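Local coordinates for EAL domain protein (Vibrio cholerae serotype O1, PDB 6IJ2) that degrades cyclic dinucleotides such as c-di-GMP and cGAMP as a metal-dependent phosphodiesterase, captured here with the linear dinucleotide 5'-pGpG, at residues L70-C75 with I94-N99; A46-L51 with Y57-R62. The protein carries 1 engineered substitution. All coordinates share one frame; numbering follows the deposited sequence.

Contact 1 (L70-C75 with I94-N99); sequences LFDQMC and INFLPN. With CA (calcium ion), chain J; nucleotides of chain B.
D72 and L97 form the close part of this junction between helix 68-85 and strand 91-96 with the loop that follows, their CA atoms 6.3 Å apart. The carboxylate of D72, its CG anti to the backbone N (chi1 -171°), leans off the helix towards the strand; D72 and L97 pass alongside each other, pointing opposite ways, with D72 OD1 3.5 Å from L97 CB. The other oxygen, D72 OD2, approaches the F96 ring at CE1, 4.0 Å away, with carboxylate and ring planes only 17° apart. R76, one turn further along the helix, makes a cation-pi contact with F96 and forms a long, weak ion pair with D72.

The two segments share no direct hydrogen bond; a water bridges them, donating to both D72 OD1 (2.5 Å from the water oxygen) and N95 O (2.8 Å from the water oxygen). Packing is looser beyond L97, which is partly exposed: L97 CD1 comes to the rim of the F71 ring, roughly level with it, 4.4 Å from F71 CE2. L97 CA lies 3.4 Å from the exocyclic N2 of G2 of chain B, with CB and CD1 also near that amine.

N95 faces the active site. Its CB packs on one face of the base, while OD1 binds a calcium ion at 2.4 Å beside E45, E128, D158, a water and a phosphate of the bound dinucleotide. A weak bond from N95 ND2 to A46 O would favour this rotation of the amide, with oxygen to the metal. The buried carboxylate, held by water and near R76, is consistent with a charged D72. The chemistry therefore implies that the helix is tied to the metal-bearing strand through water and apolar packing, beside the guanine pocket.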
loop_
_atom_site.group_PDB
_atom_site.type_symbol
_atom_site.label_atom_id
_atom_site.label_comp_id
_atom_site.label_asym_id
_atom_site.label_seq_id
_atom_site.Cartn_x
_atom_site.Cartn_y
_atom_site.Cartn_z
ATOM N N LEU A 70 -5.871 -27.008 6.404
ATOM C CA LEU A 70 -6.729 -27.573 7.442
ATOM C C LEU A 70 -7.070 -26.526 8.493
ATOM O O LEU A 70 -8.199 -26.479 8.995
ATOM C CB LEU A 70 -6.039 -28.779 8.085
ATOM C CG LEU A 70 -6.854 -29.953 8.646
ATOM C CD1 LEU A 70 -5.915 -31.064 9.105
ATOM C CD2 LEU A 70 -7.777 -29.544 9.785
ATOM N N PHE A 71 -6.101 -25.673 8.835
ATOM C CA PHE A 71 -6.346 -24.628 9.822
ATOM C C PHE A 71 -7.367 -23.617 9.314
ATOM O O PHE A 71 -8.270 -23.205 10.056
ATOM C CB PHE A 71 -5.022 -23.944 10.181
ATOM C CG PHE A 71 -5.194 -22.706 10.995
ATOM C CD1 PHE A 71 -5.508 -22.790 12.340
ATOM C CD2 PHE A 71 -5.069 -21.458 10.413
ATOM C CE1 PHE A 71 -5.689 -21.652 13.093
ATOM C CE2 PHE A 71 -5.248 -20.320 11.159
ATOM C CZ PHE A 71 -5.559 -20.419 12.505
ATOM N N ASP A 72 -7.246 -23.216 8.047
ATOM C CA ASP A 72 -8.191 -22.274 7.458
ATOM C C ASP A 72 -9.613 -22.825 7.500
ATOM O O ASP A 72 -10.543 -22.150 7.956
ATOM C CB ASP A 72 -7.773 -21.964 6.022
ATOM C CG ASP A 72 -8.576 -20.845 5.415
ATOM O OD1 ASP A 72 -8.539 -19.726 5.971
ATOM O OD2 ASP A 72 -9.238 -21.080 4.383
ATOM N N GLN A 73 -9.798 -24.059 7.032
ATOM C CA GLN A 73 -11.126 -24.666 7.055
ATOM C C GLN A 73 -11.666 -24.766 8.477
ATOM O O GLN A 73 -12.857 -24.534 8.712
ATOM C CB GLN A 73 -11.079 -26.043 6.389
ATOM C CG GLN A 73 -10.548 -25.995 4.968
ATOM C CD GLN A 73 -10.824 -27.263 4.184
ATOM O OE1 GLN A 73 -11.405 -27.217 3.099
ATOM N NE2 GLN A 73 -10.397 -28.402 4.721
ATOM N N MET A 74 -10.801 -25.096 9.441
ATOM C CA MET A 74 -11.234 -25.185 10.833
ATOM C C MET A 74 -11.697 -23.834 11.366
ATOM O O MET A 74 -12.722 -23.753 12.055
ATOM C CB MET A 74 -10.104 -25.745 11.697
ATOM C CG MET A 74 -9.982 -27.257 11.652
ATOM S SD MET A 74 -10.825 -28.061 13.030
ATOM C CE MET A 74 -9.617 -27.841 14.337
ATOM N N CYS A 75 -10.950 -22.762 11.071
ATOM C CA CYS A 75 -11.370 -21.423 11.494
ATOM C C CYS A 75 -12.762 -21.093 10.987
ATOM O O CYS A 75 -13.563 -20.477 11.699
ATOM C CB CYS A 75 -10.396 -20.358 10.991
ATOM S SG CYS A 75 -8.885 -20.205 11.908
ATOM N N ILE A 94 -15.027 -13.162 8.528
ATOM C CA ILE A 94 -13.985 -14.154 8.766
ATOM C C ILE A 94 -12.728 -13.705 8.049
ATOM O O ILE A 94 -12.785 -13.264 6.896
ATOM C CB ILE A 94 -14.400 -15.560 8.292
ATOM C CG1 ILE A 94 -15.668 -15.996 9.029
ATOM C CG2 ILE A 94 -13.277 -16.577 8.539
ATOM C CD1 ILE A 94 -16.357 -17.199 8.403
ATOM N N ASN A 95 -11.599 -13.817 8.736
ATOM C CA ASN A 95 -10.318 -13.454 8.145
ATOM C C ASN A 95 -9.849 -14.571 7.225
ATOM O O ASN A 95 -9.816 -15.738 7.624
ATOM C CB ASN A 95 -9.275 -13.206 9.234
ATOM C CG ASN A 95 -9.529 -11.924 10.006
ATOM O OD1 ASN A 95 -9.218 -10.833 9.531
ATOM N ND2 ASN A 95 -10.094 -12.051 11.200
ATOM N N PHE A 96 -9.503 -14.227 5.991
ATOM C CA PHE A 96 -9.066 -15.227 5.026
ATOM C C PHE A 96 -7.551 -15.322 5.115
ATOM O O PHE A 96 -6.846 -14.371 4.767
ATOM C CB PHE A 96 -9.530 -14.868 3.616
ATOM C CG PHE A 96 -9.425 -16.003 2.617
ATOM C CD1 PHE A 96 -8.509 -17.034 2.780
ATOM C CD2 PHE A 96 -10.245 -16.028 1.504
ATOM C CE1 PHE A 96 -8.408 -18.056 1.855
ATOM C CE2 PHE A 96 -10.154 -17.050 0.577
ATOM C CZ PHE A 96 -9.234 -18.064 0.753
ATOM N N LEU A 97 -7.060 -16.477 5.568
ATOM C CA LEU A 97 -5.636 -16.744 5.702
ATOM C C LEU A 97 -4.913 -16.440 4.389
ATOM O O LEU A 97 -5.252 -17.031 3.352
ATOM C CB LEU A 97 -5.407 -18.199 6.107
ATOM C CG LEU A 97 -3.955 -18.618 6.357
ATOM C CD1 LEU A 97 -3.487 -18.176 7.738
ATOM C CD2 LEU A 97 -3.775 -20.118 6.174
ATOM N N PRO A 98 -3.928 -15.529 4.395
ATOM C CA PRO A 98 -3.248 -15.107 3.159
ATOM C C PRO A 98 -2.952 -16.219 2.154
ATOM O O PRO A 98 -2.248 -17.194 2.446
ATOM C CB PRO A 98 -1.969 -14.470 3.703
ATOM C CG PRO A 98 -2.441 -13.812 4.969
ATOM C CD PRO A 98 -3.446 -14.773 5.564
ATOM N N ASN A 99 -3.483 -16.038 0.942
ATOM C CA ASN A 99 -3.775 -17.120 0.011
ATOM C C ASN A 99 -2.678 -17.351 -1.023
ATOM O O ASN A 99 -2.944 -17.959 -2.066
ATOM C CB ASN A 99 -5.103 -16.849 -0.703
ATOM C CG ASN A 99 -5.989 -15.870 0.050
ATOM O OD1 ASN A 99 -5.533 -15.157 0.942
ATOM N ND2 ASN A 99 -7.265 -15.824 -0.318
HETATM CA CA CA J . -9.566 -8.519 9.931
ATOM P P G B 2 -6.133 -10.204 17.406
ATOM O OP1 G B 2 -7.453 -10.686 17.627
ATOM O OP2 G B 2 -5.115 -10.453 18.372
ATOM O "O5'" G B 2 -5.596 -10.719 16.016
ATOM C "C5'" G B 2 -4.220 -10.647 15.668
ATOM C "C4'" G B 2 -4.043 -11.012 14.221
ATOM O "O4'" G B 2 -4.552 -12.342 14.002
ATOM C "C3'" G B 2 -4.771 -10.114 13.221
ATOM O "O3'" G B 2 -3.965 -9.803 12.100
ATOM C "C2'" G B 2 -5.923 -10.983 12.743
ATOM O "O2'" G B 2 -6.376 -10.738 11.439
ATOM C "C1'" G B 2 -5.301 -12.370 12.827
ATOM N N9 G B 2 -6.333 -13.379 12.967
ATOM C C8 G B 2 -7.233 -13.505 13.992
ATOM N N7 G B 2 -8.088 -14.469 13.806
ATOM C C5 G B 2 -7.747 -14.993 12.573
ATOM C C6 G B 2 -8.318 -16.057 11.840
ATOM O O6 G B 2 -9.282 -16.756 12.131
ATOM N N1 G B 2 -7.657 -16.267 10.642
ATOM C C2 G B 2 -6.589 -15.536 10.198
ATOM N N2 G B 2 -6.094 -15.883 9.010
ATOM N N3 G B 2 -6.035 -14.552 10.879
ATOM C C4 G B 2 -6.660 -14.334 12.047
HETATM O O HOH W 1 -10.411 -18.283 6.688
HETATM O O HOH W 2 -10.141 -6.623 11.136
#

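Contact 2 (A46-L51 with Y57-R62); sequences ALVRGL and YSVISR. With nucleotides of chain B.
G50 and V59 bring the backbones nearest, CA to CA 6.1 Å, where strand 41-49 and the residues after it meet the short helix 56-60. V48 and V59 reach towards each other tip to tip, V48 CG1 lying 3.5 Å from V59 CB. With chi1 at 177°, V59 sends CG1 anti to its backbone N and towards the same V48 methyl; its other branch, CG2, rests on the R49-G50 peptide, 3.5 Å from G50 N. I60 adds CG1 beside V48 CG1 and lays CD1 over a face of the guanine of G2 of chain B, 3.4 Å from G2 C4.

The strand supplies the polar grip. V48 N donates an almost straight bond (2.8 Å, 175°) to G2 N7. R49, bent at chi2, turns back so that NH1 and NH2 share G2 OP1, each bond 2.9 Å and bent (about 139°), with the oxygen at the guanidinium edge; NH2 also bonds V48 O at 2.6 Å, from above the carbonyl plane. Together, the bonds to V48 O and OP1 restrain the guanidinium's rotation. The chemistry implies a nucleotide held at three places: phosphate and N7 by the strand, a base face by I60.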
loop_
_atom_site.group_PDB
_atom_site.type_symbol
_atom_site.label_atom_id
_atom_site.label_comp_id
_atom_site.label_asym_id
_atom_site.label_seq_id
_atom_site.Cartn_x
_atom_site.Cartn_y
_atom_site.Cartn_z
ATOM N N ALA A 46 -14.893 -12.574 13.533
ATOM C CA ALA A 46 -14.390 -13.732 14.268
ATOM C C ALA A 46 -12.865 -13.684 14.340
ATOM O O ALA A 46 -12.190 -13.483 13.322
ATOM C CB ALA A 46 -14.847 -15.034 13.604
ATOM N N LEU A 47 -12.322 -13.901 15.539
ATOM C CA LEU A 47 -10.890 -13.773 15.792
ATOM C C LEU A 47 -10.411 -14.991 16.561
ATOM O O LEU A 47 -11.000 -15.350 17.583
ATOM C CB LEU A 47 -10.585 -12.513 16.592
ATOM C CG LEU A 47 -10.971 -11.209 15.892
ATOM C CD1 LEU A 47 -11.059 -10.114 16.923
ATOM C CD2 LEU A 47 -9.935 -10.857 14.823
ATOM N N VAL A 48 -9.336 -15.608 16.081
ATOM C CA VAL A 48 -8.857 -16.856 16.666
ATOM C C VAL A 48 -8.330 -16.624 18.081
ATOM O O VAL A 48 -7.694 -15.602 18.378
ATOM C CB VAL A 48 -7.786 -17.459 15.740
ATOM C CG1 VAL A 48 -6.485 -17.694 16.476
ATOM C CG2 VAL A 48 -8.288 -18.737 15.112
ATOM N N ARG A 49 -8.591 -17.586 18.969
ATOM C CA ARG A 49 -8.117 -17.560 20.344
ATOM C C ARG A 49 -7.794 -18.982 20.766
ATOM O O ARG A 49 -8.354 -19.940 20.231
ATOM C CB ARG A 49 -9.161 -16.991 21.322
ATOM C CG ARG A 49 -9.503 -15.522 21.126
ATOM C CD ARG A 49 -8.300 -14.637 21.421
ATOM N NE ARG A 49 -8.639 -13.225 21.291
ATOM C CZ ARG A 49 -8.500 -12.535 20.164
ATOM N NH1 ARG A 49 -8.836 -11.251 20.111
ATOM N NH2 ARG A 49 -8.033 -13.135 19.085
ATOM N N GLY A 50 -6.892 -19.111 21.730
ATOM C CA GLY A 50 -6.652 -20.404 22.335
ATOM C C GLY A 50 -7.849 -20.857 23.151
ATOM O O GLY A 50 -8.786 -20.102 23.417
ATOM N N LEU A 51 -7.812 -22.127 23.568
ATOM C CA LEU A 51 -8.923 -22.677 24.342
ATOM C C LEU A 51 -9.061 -21.999 25.702
ATOM O O LEU A 51 -10.154 -21.991 26.280
ATOM C CB LEU A 51 -8.748 -24.191 24.521
ATOM C CG LEU A 51 -8.956 -25.021 23.249
ATOM C CD1 LEU A 51 -8.855 -26.508 23.554
ATOM C CD2 LEU A 51 -10.286 -24.678 22.574
ATOM N N TYR A 57 -2.069 -14.641 18.040
ATOM C CA TYR A 57 -0.699 -14.910 17.624
ATOM C C TYR A 57 -0.204 -16.233 18.185
ATOM O O TYR A 57 0.491 -16.985 17.493
ATOM C CB TYR A 57 0.213 -13.767 18.062
ATOM C CG TYR A 57 1.680 -14.044 17.855
ATOM C CD1 TYR A 57 2.269 -13.873 16.607
ATOM C CD2 TYR A 57 2.481 -14.464 18.907
ATOM C CE1 TYR A 57 3.615 -14.118 16.414
ATOM C CE2 TYR A 57 3.826 -14.712 18.725
ATOM C CZ TYR A 57 4.388 -14.537 17.476
ATOM O OH TYR A 57 5.727 -14.781 17.297
ATOM N N SER A 58 -0.554 -16.533 19.439
ATOM C CA SER A 58 -0.146 -17.802 20.038
ATOM C C SER A 58 -0.666 -18.981 19.227
ATOM O O SER A 58 0.036 -19.985 19.055
ATOM C CB SER A 58 -0.644 -17.886 21.481
ATOM O OG SER A 58 -0.082 -19.008 22.136
ATOM N N VAL A 59 -1.885 -18.869 18.708
ATOM C CA VAL A 59 -2.463 -19.928 17.889
ATOM C C VAL A 59 -1.853 -19.923 16.494
ATOM O O VAL A 59 -1.359 -20.946 16.007
ATOM C CB VAL A 59 -3.998 -19.778 17.830
ATOM C CG1 VAL A 59 -4.612 -20.835 16.923
ATOM C CG2 VAL A 59 -4.613 -19.844 19.226
ATOM N N ILE A 60 -1.894 -18.770 15.823
ATOM C CA ILE A 60 -1.505 -18.713 14.420
ATOM C C ILE A 60 -0.018 -19.015 14.249
ATOM O O ILE A 60 0.394 -19.558 13.216
ATOM C CB ILE A 60 -1.908 -17.345 13.836
ATOM C CG1 ILE A 60 -3.437 -17.272 13.692
ATOM C CG2 ILE A 60 -1.209 -17.081 12.509
ATOM C CD1 ILE A 60 -3.966 -15.875 13.445
ATOM N N SER A 61 0.803 -18.716 15.262
ATOM C CA SER A 61 2.224 -19.057 15.198
ATOM C C SER A 61 2.430 -20.541 14.942
ATOM O O SER A 61 3.446 -20.938 14.360
ATOM C CB SER A 61 2.926 -18.657 16.496
ATOM O OG SER A 61 2.709 -17.288 16.789
ATOM N N ARG A 62 1.478 -21.363 15.326
ATOM C CA ARG A 62 1.616 -22.781 15.142
ATOM C C ARG A 62 1.278 -23.256 13.771
ATOM O O ARG A 62 1.509 -24.378 13.447
ATOM C CB ARG A 62 0.783 -23.519 16.156
ATOM C CG ARG A 62 0.956 -22.997 17.561
ATOM C CD ARG A 62 0.015 -23.639 18.559
ATOM N NE ARG A 62 0.132 -23.002 19.863
ATOM C CZ ARG A 62 0.740 -23.548 20.908
ATOM N NH1 ARG A 62 1.261 -24.763 20.815
ATOM N NH2 ARG A 62 0.819 -22.882 22.051
ATOM P P G B 2 -6.133 -10.204 17.406
ATOM O OP1 G B 2 -7.453 -10.686 17.627
ATOM O OP2 G B 2 -5.115 -10.453 18.372
ATOM O "O5'" G B 2 -5.596 -10.719 16.016
ATOM C "C5'" G B 2 -4.220 -10.647 15.668
ATOM C "C4'" G B 2 -4.043 -11.012 14.221
ATOM O "O4'" G B 2 -4.552 -12.342 14.002
ATOM C "C3'" G B 2 -4.771 -10.114 13.221
ATOM O "O3'" G B 2 -3.965 -9.803 12.100
ATOM C "C2'" G B 2 -5.923 -10.983 12.743
ATOM O "O2'" G B 2 -6.376 -10.738 11.439
ATOM C "C1'" G B 2 -5.301 -12.370 12.827
ATOM N N9 G B 2 -6.333 -13.379 12.967
ATOM C C8 G B 2 -7.233 -13.505 13.992
ATOM N N7 G B 2 -8.088 -14.469 13.806
ATOM C C5 G B 2 -7.747 -14.993 12.573
ATOM C C6 G B 2 -8.318 -16.057 11.840
ATOM O O6 G B 2 -9.282 -16.756 12.131
ATOM N N1 G B 2 -7.657 -16.267 10.642
ATOM C C2 G B 2 -6.589 -15.536 10.198
ATOM N N2 G B 2 -6.094 -15.883 9.010
ATOM N N3 G B 2 -6.035 -14.552 10.879
ATOM C C4 G B 2 -6.660 -14.334 12.047
#

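In the fold
The two contacts come in series along the chain, contact 2 closing before contact 1 opens, and their centres lie 11 Å apart within the TIM-barrel-like EAL domain. Strands 41-49 and 91-96 are parallel neighbours in the sheet, while helices 56-60 and 68-85 follow each other; the EAL signature is E45, A46 and L47. The contacts touch where C75 packs on V48, F71 on I60 and N95 on L47. Between them sits the guanine of G2: N95 of contact 1 and I60 of contact 2 cover opposite faces of the base. Together they form one wall of the nucleotide site, joining base recognition to the calcium-binding residues at the C-terminal ends of the strands.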